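Local coordinates for protein alkyl hydroperoxide reductase, C subunit (Enterococcus faecalis, PDB 5Y63) that probably reduces hydrogen peroxide and organic hydroperoxides to water and alcohols as a thiol-dependent 2-Cys peroxiredoxin that protects the cell against oxidative stress, at residues W44-Y50 / C77-S83; M65-Y69 / K102-P106; D85-H90 / M107-P111. All blocks are in the same frame, centred on the assembly; numbering follows the deposited sequence.

Interaction 1 of 3, residues W44-Y50 / C77-S83; sequences WSIFFFY and CEVYSVS
Val-82 lies against Phe-49 and Phe-47 where strands 44-49 and 77-83 run side by side. Its CB sits over one face of the Phe-49 ring, 3.9 Å from the ring centroid, in a CH-pi contact set toward the rim. The two branches then part: CG1 presses on CE2 of Phe-49, whereas CG2 reaches CD2 of Phe-47 at 3.9 Å, in the plane of that ring and at its edge. With CG1 anti to the backbone N (chi1 -163°), one valine serves both phenylalanines. Phe-119 meets the two rings as well. The Phe-47 and Tyr-80 rings are tilted only modestly against each other but displaced, so that hardly any of one lies over the other, and the Tyr-80 ring meets CB of Ser-45 edge-on, through CE2.

The strands are parallel neighbours in the central sheet of the thioredoxin fold, joined by a crossover through helices 58-67 and 69-74. Six backbone bonds, alternating in direction, hold them together; the one from Tyr-80 N to Ile-46 O is almost straight at the hydrogen (178°). On the face carrying Ile-46 and Cys-77, CG1 of the isoleucine meets SG of the cysteine at 3.9 Å, and Leu-163 of helix 156-171 packs on both.

Beside Ser-83, the Tyr-50 ring turns (chi1 67°) so that one face lies over its CB, 3.6 Å from the ring centroid. A water bridges Tyr-50 OH and Ser-81 OG, and the phenol oxygen also bonds Asp-53. The Tyr-50 side chain comes within about 4 Å (nearest atoms) of that of Cys-58, the predicted peroxidatic cysteine.

Interaction 2 of 3, residues M65-Y69 / K102-P106; sequences MQEHY and KIKYP
Tyr-69 and Tyr-105 form the tight part of this contact, meeting edge-to-face: the edge of Tyr-105 points at the face of Tyr-69, with ring planes at 71° and centroids 5.5 Å apart. CB of Tyr-105 lies over that same ring in a CH-pi contact, 3.8 Å from its centroid. The far side of the Tyr-105 ring lies against helix 58-67, its OH 3.7 Å from CB of Met-65. Both phenol oxygens have hydrogen-bond partners outside the two segments, Tyr-69 OH at Glu-78 OE1 and Tyr-105 OH at Leu-62 O, so each ring is fixed at its far end.

Gln-66 marks the passage toward solvent. CG stands anti to the backbone N (chi1 177°) and the chain bends at chi2, which carries OE1 to the loop. There it accepts a hydrogen bond from Lys-104 N at 2.9 Å, nearly straight at the hydrogen (172°), the donor lying well above the amide's carbonyl plane. The amide runs alongside the Tyr-105 ring, the two planes nearly parallel, with OE1 3.5 Å from CD2. Farther out the packing thins: Lys-104 touches Tyr-69 through CB, while the exposed side chains of Lys-102 and Lys-104 lead away from the helix.

The contact joins the loop before strand 107-109 to the junction where helix 58-67 ends and helix 69-74 begins; the first of these starts at the predicted peroxidatic Cys-58, as in the thioredoxin fold of peroxiredoxins.

Interaction 3 of 3, residues D85-H90 / M107-P111; sequences DSHYVH and MLADP
The N-terminal turn of helix 87-96 lies beside the short strand 107-109 of the central sheet, and His-90, Met-107 and Ala-109 are the main side chains of the contact. The imidazole of His-90 reaches the strand with its NE2, which donates to Leu-108 O at 3.2 Å. This bond is bent, 137° at the hydrogen, and the acceptor lies out of the ring plane. CB of Met-107 sits over one face of the imidazole toward its rim, and Ser-86 O lies over the opposite face, so the ring is sandwiched between strand and helix turn. The sulfur of Met-107 takes an oblique position, SD being 5.2 Å from the ring centroid. The other ring nitrogen, ND1, is hydrogen-bonded to OD2 of Asp-53; with both nitrogens engaged, the rotation of the ring is fixed.

In this thioredoxin-fold sheet, strand 107-109 runs parallel to strand 77-83, and helix 87-96 belongs to the right-handed connection typical of such beta-alpha-beta units. The methyl of Ala-109 fits against the start of the helix, its CB lying against the backbone of Asp-85 and His-87. Just beyond, Asp-110 N gives Asp-85 O a weak bond of 3.4 Å. Ser-86 is the N-cap residue: its OG, turned back between N and the carbonyl carbon (chi1 73°), accepts a weak bond from Val-89 N. CG of Pro-111 closes on CA of the same serine at 3.9 Å. Asp-85 and Ser-86 also pack on Val-89 and Met-128 of the second subunit, and Pro-111 on its Ser-126.

How the interactions relate
Interaction 1 lies at the centre of the subunit, a backbone-bonded strand pair dressed with aromatic and aliphatic side chains, while interactions 2 and 3 lie farther out, each joining a helix to the chain segment 102-111. Interaction 2 combines an edge-to-face tyrosine pair with one glutamine bond and ends among exposed lysines; interaction 3 relies on a histidine, a methionine and a small methyl and borders the second subunit. Strand 77-83 ties them together: Val-79 packs on Tyr-69 and Pro-106 of interaction 2, and Ser-81 O probably bonds Leu-108 N (2.7 Å) toward interaction 3. Tyr-50 and His-90 also pack together, while interactions 2 and 3 adjoin only through the chain at Pro-106 and Met-107.

Interaction 1 of 3, residues W44-Y50 / C77-S83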
loop_
_atom_site.group_PDB
_atom_site.type_symbol
_atom_site.label_atom_id
_atom_site.label_comp_id
_atom_site.label_asym_id
_atom_site.label_seq_id
_atom_site.Cartn_x
_atom_site.Cartn_y
_atom_site.Cartn_z
ATOM N N TRP A 44 -21.547 -41.001 -6.668
ATOM C CA TRP A 44 -20.762 -40.356 -7.718
ATOM C C TRP A 44 -21.673 -39.399 -8.473
ATOM O O TRP A 44 -22.900 -39.502 -8.396
ATOM C CB TRP A 44 -20.159 -41.383 -8.683
ATOM C CG TRP A 44 -18.945 -42.064 -8.137
ATOM C CD1 TRP A 44 -18.916 -43.154 -7.321
ATOM C CD2 TRP A 44 -17.577 -41.697 -8.361
ATOM N NE1 TRP A 44 -17.618 -43.491 -7.022
ATOM C CE2 TRP A 44 -16.776 -42.613 -7.651
ATOM C CE3 TRP A 44 -16.952 -40.684 -9.098
ATOM C CZ2 TRP A 44 -15.381 -42.548 -7.650
ATOM C CZ3 TRP A 44 -15.563 -40.619 -9.095
ATOM C CH2 TRP A 44 -14.795 -41.547 -8.376
ATOM N N SER A 45 -21.073 -38.459 -9.191
ATOM C CA SER A 45 -21.847 -37.449 -9.894
ATOM C C SER A 45 -21.119 -36.940 -11.122
ATOM O O SER A 45 -19.898 -36.772 -11.111
ATOM C CB SER A 45 -22.168 -36.282 -8.960
ATOM O OG SER A 45 -20.987 -35.737 -8.408
ATOM N N ILE A 46 -21.889 -36.705 -12.180
ATOM C CA ILE A 46 -21.383 -36.099 -13.396
ATOM C C ILE A 46 -22.126 -34.792 -13.626
ATOM O O ILE A 46 -23.332 -34.796 -13.870
ATOM C CB ILE A 46 -21.574 -37.017 -14.619
ATOM C CG1 ILE A 46 -20.713 -38.275 -14.472
ATOM C CG2 ILE A 46 -21.210 -36.281 -15.903
ATOM C CD1 ILE A 46 -21.045 -39.372 -15.464
ATOM N N PHE A 47 -21.405 -33.678 -13.527
ATOM C CA PHE A 47 -21.939 -32.382 -13.931
ATOM C C PHE A 47 -21.764 -32.248 -15.439
ATOM O O PHE A 47 -20.660 -32.412 -15.951
ATOM C CB PHE A 47 -21.232 -31.243 -13.198
ATOM C CG PHE A 47 -21.603 -31.145 -11.747
ATOM C CD1 PHE A 47 -20.980 -31.950 -10.803
ATOM C CD2 PHE A 47 -22.586 -30.259 -11.327
ATOM C CE1 PHE A 47 -21.326 -31.869 -9.466
ATOM C CE2 PHE A 47 -22.936 -30.173 -9.990
ATOM C CZ PHE A 47 -22.304 -30.978 -9.059
ATOM N N PHE A 48 -22.859 -31.969 -16.142
ATOM C CA PHE A 48 -22.852 -31.915 -17.598
ATOM C C PHE A 48 -23.252 -30.519 -18.068
ATOM O O PHE A 48 -24.427 -30.237 -18.314
ATOM C CB PHE A 48 -23.795 -32.980 -18.164
ATOM C CG PHE A 48 -23.598 -33.248 -19.628
ATOM C CD1 PHE A 48 -22.632 -34.149 -20.052
ATOM C CD2 PHE A 48 -24.380 -32.608 -20.581
ATOM C CE1 PHE A 48 -22.445 -34.403 -21.399
ATOM C CE2 PHE A 48 -24.199 -32.859 -21.927
ATOM C CZ PHE A 48 -23.231 -33.759 -22.336
ATOM N N PHE A 49 -22.257 -29.643 -18.176
ATOM C CA PHE A 49 -22.481 -28.270 -18.618
ATOM C C PHE A 49 -22.768 -28.220 -20.113
ATOM O O PHE A 49 -22.164 -28.961 -20.887
ATOM C CB PHE A 49 -21.261 -27.405 -18.310
ATOM C CG PHE A 49 -21.115 -27.059 -16.865
ATOM C CD1 PHE A 49 -20.400 -27.878 -16.009
ATOM C CD2 PHE A 49 -21.682 -25.900 -16.362
ATOM C CE1 PHE A 49 -20.258 -27.552 -14.674
ATOM C CE2 PHE A 49 -21.545 -25.567 -15.029
ATOM C CZ PHE A 49 -20.832 -26.395 -14.183
ATOM N N TYR A 50 -23.685 -27.340 -20.512
ATOM C CA TYR A 50 -23.986 -27.116 -21.928
ATOM C C TYR A 50 -24.435 -25.663 -22.153
ATOM O O TYR A 50 -24.980 -25.041 -21.243
ATOM C CB TYR A 50 -25.050 -28.108 -22.419
ATOM C CG TYR A 50 -26.407 -27.906 -21.790
ATOM C CD1 TYR A 50 -26.687 -28.401 -20.525
ATOM C CD2 TYR A 50 -27.407 -27.211 -22.459
ATOM C CE1 TYR A 50 -27.924 -28.207 -19.940
ATOM C CE2 TYR A 50 -28.646 -27.010 -21.885
ATOM C CZ TYR A 50 -28.903 -27.513 -20.625
ATOM O OH TYR A 50 -30.133 -27.317 -20.046
ATOM N N CYS A 77 -24.176 -43.622 -9.773
ATOM C CA CYS A 77 -23.821 -42.276 -10.220
ATOM C C CYS A 77 -25.033 -41.483 -10.700
ATOM O O CYS A 77 -25.808 -41.959 -11.527
ATOM C CB CYS A 77 -22.786 -42.339 -11.342
ATOM S SG CYS A 77 -22.180 -40.711 -11.837
ATOM N N GLU A 78 -25.175 -40.266 -10.176
ATOM C CA GLU A 78 -26.222 -39.341 -10.590
ATOM C C GLU A 78 -25.678 -38.391 -11.662
ATOM O O GLU A 78 -24.471 -38.153 -11.736
ATOM C CB GLU A 78 -26.725 -38.552 -9.374
ATOM C CG GLU A 78 -27.930 -37.655 -9.627
ATOM C CD GLU A 78 -29.142 -38.411 -10.135
ATOM O OE1 GLU A 78 -29.462 -38.278 -11.335
ATOM O OE2 GLU A 78 -29.770 -39.144 -9.338
ATOM N N VAL A 79 -26.575 -37.865 -12.492
ATOM C CA VAL A 79 -26.221 -36.935 -13.566
ATOM C C VAL A 79 -26.896 -35.587 -13.318
ATOM O O VAL A 79 -28.100 -35.525 -13.085
ATOM C CB VAL A 79 -26.660 -37.486 -14.943
ATOM C CG1 VAL A 79 -26.333 -36.503 -16.061
ATOM C CG2 VAL A 79 -26.004 -38.833 -15.213
ATOM N N TYR A 80 -26.114 -34.512 -13.376
ATOM C CA TYR A 80 -26.638 -33.156 -13.209
ATOM C C TYR A 80 -26.276 -32.294 -14.420
ATOM O O TYR A 80 -25.148 -31.814 -14.527
ATOM C CB TYR A 80 -26.073 -32.523 -11.935
ATOM C CG TYR A 80 -26.317 -33.329 -10.679
ATOM C CD1 TYR A 80 -27.488 -33.170 -9.941
ATOM C CD2 TYR A 80 -25.372 -34.246 -10.226
ATOM C CE1 TYR A 80 -27.713 -33.905 -8.788
ATOM C CE2 TYR A 80 -25.587 -34.985 -9.074
ATOM C CZ TYR A 80 -26.759 -34.810 -8.358
ATOM O OH TYR A 80 -26.975 -35.544 -7.212
ATOM N N SER A 81 -27.224 -32.102 -15.336
ATOM C CA SER A 81 -27.000 -31.216 -16.475
ATOM C C SER A 81 -27.121 -29.768 -16.015
ATOM O O SER A 81 -28.055 -29.416 -15.292
ATOM C CB SER A 81 -27.979 -31.503 -17.615
ATOM O OG SER A 81 -29.266 -30.965 -17.361
ATOM N N VAL A 82 -26.172 -28.938 -16.434
ATOM C CA VAL A 82 -26.099 -27.558 -15.979
ATOM C C VAL A 82 -26.087 -26.598 -17.165
ATOM O O VAL A 82 -25.386 -26.810 -18.153
ATOM C CB VAL A 82 -24.843 -27.310 -15.117
ATOM C CG1 VAL A 82 -24.988 -26.018 -14.324
ATOM C CG2 VAL A 82 -24.595 -28.478 -14.174
ATOM N N SER A 83 -26.877 -25.538 -17.046
ATOM C CA SER A 83 -26.915 -24.468 -18.031
ATOM C C SER A 83 -27.179 -23.155 -17.302
ATOM O O SER A 83 -27.650 -23.154 -16.164
ATOM C CB SER A 83 -28.000 -24.756 -19.075
ATOM O OG SER A 83 -28.524 -23.575 -19.655
HETATM O O HOH W 1 -29.907 -28.159 -17.319
#

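Interaction 2 of 3, residues M65-Y69 / K102-P106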
loop_
_atom_site.group_PDB
_atom_site.type_symbol
_atom_site.label_atom_id
_atom_site.label_comp_id
_atom_site.label_asym_id
_atom_site.label_seq_id
_atom_site.Cartn_x
_atom_site.Cartn_y
_atom_site.Cartn_z
ATOM N N MET A 65 -26.770 -38.748 -23.152
ATOM C CA MET A 65 -26.552 -38.935 -21.717
ATOM C C MET A 65 -27.729 -39.661 -21.069
ATOM O O MET A 65 -27.550 -40.384 -20.089
ATOM C CB MET A 65 -26.312 -37.594 -21.012
ATOM C CG MET A 65 -24.907 -37.046 -21.193
ATOM S SD MET A 65 -23.651 -38.074 -20.406
ATOM C CE MET A 65 -23.886 -37.677 -18.677
ATOM N N GLN A 66 -28.928 -39.469 -21.613
ATOM C CA GLN A 66 -30.114 -40.173 -21.125
ATOM C C GLN A 66 -30.045 -41.672 -21.423
ATOM O O GLN A 66 -30.395 -42.487 -20.571
ATOM C CB GLN A 66 -31.394 -39.568 -21.724
ATOM C CG GLN A 66 -32.683 -40.278 -21.324
ATOM C CD GLN A 66 -32.801 -40.499 -19.825
ATOM O OE1 GLN A 66 -32.494 -39.611 -19.030
ATOM N NE2 GLN A 66 -33.250 -41.685 -19.431
ATOM N N GLU A 67 -29.591 -42.029 -22.623
ATOM C CA GLU A 67 -29.434 -43.437 -23.002
ATOM C C GLU A 67 -28.523 -44.200 -22.041
ATOM O O GLU A 67 -28.780 -45.363 -21.732
ATOM C CB GLU A 67 -28.885 -43.557 -24.425
ATOM C CG GLU A 67 -29.871 -43.155 -25.508
ATOM C CD GLU A 67 -29.278 -43.256 -26.898
ATOM O OE1 GLU A 67 -28.689 -44.311 -27.222
ATOM O OE2 GLU A 67 -29.406 -42.281 -27.671
ATOM N N HIS A 68 -27.469 -43.540 -21.565
ATOM C CA HIS A 68 -26.507 -44.162 -20.657
ATOM C C HIS A 68 -26.800 -43.855 -19.188
ATOM O O HIS A 68 -25.999 -44.189 -18.315
ATOM C CB HIS A 68 -25.089 -43.700 -21.000
ATOM C CG HIS A 68 -24.683 -43.991 -22.411
ATOM N ND1 HIS A 68 -25.066 -43.202 -23.474
ATOM C CD2 HIS A 68 -23.922 -44.981 -22.933
ATOM C CE1 HIS A 68 -24.562 -43.695 -24.591
ATOM N NE2 HIS A 68 -23.863 -44.774 -24.290
ATOM N N TYR A 69 -27.944 -43.232 -18.911
ATOM C CA TYR A 69 -28.283 -42.824 -17.550
ATOM C C TYR A 69 -28.611 -44.024 -16.668
ATOM O O TYR A 69 -28.266 -44.038 -15.485
ATOM C CB TYR A 69 -29.455 -41.836 -17.557
ATOM C CG TYR A 69 -29.874 -41.362 -16.180
ATOM C CD1 TYR A 69 -28.940 -40.851 -15.283
ATOM C CD2 TYR A 69 -31.207 -41.414 -15.782
ATOM C CE1 TYR A 69 -29.321 -40.415 -14.023
ATOM C CE2 TYR A 69 -31.598 -40.979 -14.526
ATOM C CZ TYR A 69 -30.652 -40.481 -13.650
ATOM O OH TYR A 69 -31.037 -40.048 -12.403
ATOM N N LYS A 102 -37.722 -36.789 -22.575
ATOM C CA LYS A 102 -37.281 -38.133 -22.189
ATOM C C LYS A 102 -36.262 -38.139 -21.043
ATOM O O LYS A 102 -36.043 -39.180 -20.424
ATOM C CB LYS A 102 -36.685 -38.871 -23.397
ATOM C CG LYS A 102 -37.708 -39.352 -24.416
ATOM C CD LYS A 102 -37.028 -40.004 -25.610
ATOM C CE LYS A 102 -38.036 -40.443 -26.659
ATOM N NZ LYS A 102 -37.380 -41.053 -27.849
ATOM N N ILE A 103 -35.641 -36.992 -20.767
ATOM C CA ILE A 103 -34.600 -36.897 -19.738
ATOM C C ILE A 103 -35.162 -37.126 -18.336
ATOM O O ILE A 103 -36.006 -36.362 -17.863
ATOM C CB ILE A 103 -33.886 -35.528 -19.771
ATOM C CG1 ILE A 103 -33.089 -35.375 -21.071
ATOM C CG2 ILE A 103 -32.959 -35.371 -18.570
ATOM C CD1 ILE A 103 -32.554 -33.980 -21.304
ATOM N N LYS A 104 -34.671 -38.170 -17.676
ATOM C CA LYS A 104 -35.098 -38.519 -16.324
ATOM C C LYS A 104 -34.200 -37.907 -15.252
ATOM O O LYS A 104 -34.604 -37.812 -14.096
ATOM C CB LYS A 104 -35.134 -40.044 -16.155
ATOM C CG LYS A 104 -36.225 -40.741 -16.958
ATOM C CD LYS A 104 -37.609 -40.430 -16.407
ATOM C CE LYS A 104 -38.688 -41.274 -17.066
ATOM N NZ LYS A 104 -39.986 -41.181 -16.340
ATOM N N TYR A 105 -32.988 -37.501 -15.628
ATOM C CA TYR A 105 -32.036 -36.929 -14.666
ATOM C C TYR A 105 -32.364 -35.465 -14.343
ATOM O O TYR A 105 -33.081 -34.811 -15.103
ATOM C CB TYR A 105 -30.573 -37.094 -15.133
ATOM C CG TYR A 105 -30.245 -36.643 -16.545
ATOM C CD1 TYR A 105 -30.018 -35.301 -16.838
ATOM C CD2 TYR A 105 -30.113 -37.569 -17.579
ATOM C CE1 TYR A 105 -29.699 -34.891 -18.124
ATOM C CE2 TYR A 105 -29.795 -37.169 -18.867
ATOM C CZ TYR A 105 -29.589 -35.829 -19.136
ATOM O OH TYR A 105 -29.276 -35.429 -20.415
ATOM N N PRO A 106 -31.866 -34.960 -13.194
ATOM C CA PRO A 106 -32.143 -33.575 -12.798
ATOM C C PRO A 106 -31.377 -32.538 -13.622
ATOM O O PRO A 106 -30.157 -32.632 -13.759
ATOM C CB PRO A 106 -31.698 -33.529 -11.329
ATOM C CG PRO A 106 -30.715 -34.630 -11.188
ATOM C CD PRO A 106 -31.176 -35.704 -12.125
#

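Interaction 3 of 3, residues D85-H90 / M107-P111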
loop_
_atom_site.group_PDB
_atom_site.type_symbol
_atom_site.label_atom_id
_atom_site.label_comp_id
_atom_site.label_asym_id
_atom_site.label_seq_id
_atom_site.Cartn_x
_atom_site.Cartn_y
_atom_site.Cartn_z
ATOM N N ASP A 85 -29.424 -21.218 -18.050
ATOM C CA ASP A 85 -30.862 -20.997 -18.155
ATOM C C ASP A 85 -31.550 -21.265 -16.822
ATOM O O ASP A 85 -31.033 -22.002 -15.980
ATOM C CB ASP A 85 -31.455 -21.901 -19.241
ATOM C CG ASP A 85 -30.955 -21.544 -20.626
ATOM O OD1 ASP A 85 -31.331 -20.462 -21.124
ATOM O OD2 ASP A 85 -30.188 -22.338 -21.214
ATOM N N SER A 86 -32.721 -20.662 -16.639
ATOM C CA SER A 86 -33.499 -20.855 -15.420
ATOM C C SER A 86 -34.234 -22.185 -15.460
ATOM O O SER A 86 -34.387 -22.796 -16.520
ATOM C CB SER A 86 -34.503 -19.717 -15.221
ATOM O OG SER A 86 -35.581 -19.818 -16.133
ATOM N N HIS A 87 -34.681 -22.623 -14.289
ATOM C CA HIS A 87 -35.498 -23.827 -14.168
ATOM C C HIS A 87 -36.820 -23.695 -14.931
ATOM O O HIS A 87 -37.345 -24.690 -15.433
ATOM C CB HIS A 87 -35.750 -24.174 -12.694
ATOM C CG HIS A 87 -36.448 -23.096 -11.921
ATOM N ND1 HIS A 87 -35.774 -22.067 -11.298
ATOM C CD2 HIS A 87 -37.761 -22.896 -11.661
ATOM C CE1 HIS A 87 -36.642 -21.277 -10.693
ATOM N NE2 HIS A 87 -37.854 -21.758 -10.896
ATOM N N TYR A 88 -37.345 -22.471 -15.030
ATOM C CA TYR A 88 -38.538 -22.201 -15.845
ATOM C C TYR A 88 -38.313 -22.608 -17.305
ATOM O O TYR A 88 -39.178 -23.231 -17.922
ATOM C CB TYR A 88 -38.926 -20.714 -15.801
ATOM C CG TYR A 88 -39.377 -20.197 -14.448
ATOM C CD1 TYR A 88 -40.541 -20.674 -13.847
ATOM C CD2 TYR A 88 -38.651 -19.206 -13.780
ATOM C CE1 TYR A 88 -40.959 -20.194 -12.614
ATOM C CE2 TYR A 88 -39.061 -18.719 -12.549
ATOM C CZ TYR A 88 -40.214 -19.215 -11.970
ATOM O OH TYR A 88 -40.620 -18.733 -10.744
ATOM N N VAL A 89 -37.146 -22.253 -17.839
ATOM C CA VAL A 89 -36.813 -22.510 -19.242
ATOM C C VAL A 89 -36.634 -24.002 -19.521
ATOM O O VAL A 89 -37.027 -24.485 -20.584
ATOM C CB VAL A 89 -35.537 -21.748 -19.668
ATOM C CG1 VAL A 89 -35.128 -22.113 -21.090
ATOM C CG2 VAL A 89 -35.755 -20.245 -19.563
ATOM N N HIS A 90 -36.043 -24.723 -18.571
ATOM C CA HIS A 90 -35.854 -26.168 -18.710
ATOM C C HIS A 90 -37.188 -26.894 -18.868
ATOM O O HIS A 90 -37.308 -27.801 -19.690
ATOM C CB HIS A 90 -35.097 -26.747 -17.509
ATOM C CG HIS A 90 -33.686 -26.259 -17.379
ATOM N ND1 HIS A 90 -32.885 -25.984 -18.466
ATOM C CD2 HIS A 90 -32.925 -26.024 -16.285
ATOM C CE1 HIS A 90 -31.699 -25.583 -18.048
ATOM N NE2 HIS A 90 -31.695 -25.601 -16.728
ATOM N N MET A 107 -32.104 -31.560 -14.157
ATOM C CA MET A 107 -31.512 -30.465 -14.918
ATOM C C MET A 107 -31.347 -29.233 -14.028
ATOM O O MET A 107 -32.324 -28.544 -13.718
ATOM C CB MET A 107 -32.402 -30.123 -16.111
ATOM C CG MET A 107 -32.730 -31.306 -17.002
ATOM S SD MET A 107 -33.732 -30.810 -18.414
ATOM C CE MET A 107 -32.498 -30.005 -19.435
ATOM N N LEU A 108 -30.110 -28.960 -13.619
ATOM C CA LEU A 108 -29.824 -27.833 -12.733
ATOM C C LEU A 108 -29.879 -26.510 -13.490
ATOM O O LEU A 108 -29.441 -26.422 -14.637
ATOM C CB LEU A 108 -28.447 -27.982 -12.081
ATOM C CG LEU A 108 -28.163 -29.255 -11.277
ATOM C CD1 LEU A 108 -26.808 -29.139 -10.594
ATOM C CD2 LEU A 108 -29.251 -29.536 -10.251
ATOM N N ALA A 109 -30.428 -25.491 -12.837
ATOM C CA ALA A 109 -30.456 -24.140 -13.377
ATOM C C ALA A 109 -29.355 -23.333 -12.709
ATOM O O ALA A 109 -29.107 -23.484 -11.509
ATOM C CB ALA A 109 -31.808 -23.497 -13.119
ATOM N N ASP A 110 -28.699 -22.473 -13.485
ATOM C CA ASP A 110 -27.620 -21.643 -12.963
ATOM C C ASP A 110 -27.645 -20.238 -13.570
ATOM O O ASP A 110 -26.697 -19.836 -14.241
ATOM C CB ASP A 110 -26.270 -22.325 -13.225
ATOM C CG ASP A 110 -25.116 -21.629 -12.527
ATOM O OD1 ASP A 110 -25.333 -21.016 -11.460
ATOM O OD2 ASP A 110 -23.983 -21.698 -13.046
ATOM N N PRO A 111 -28.730 -19.478 -13.329
ATOM C CA PRO A 111 -28.787 -18.127 -13.891
ATOM C C PRO A 111 -27.787 -17.149 -13.268
ATOM O O PRO A 111 -27.315 -16.249 -13.956
ATOM C CB PRO A 111 -30.229 -17.677 -13.600
ATOM C CG PRO A 111 -30.975 -18.914 -13.230
ATOM C CD PRO A 111 -29.960 -19.802 -12.587
#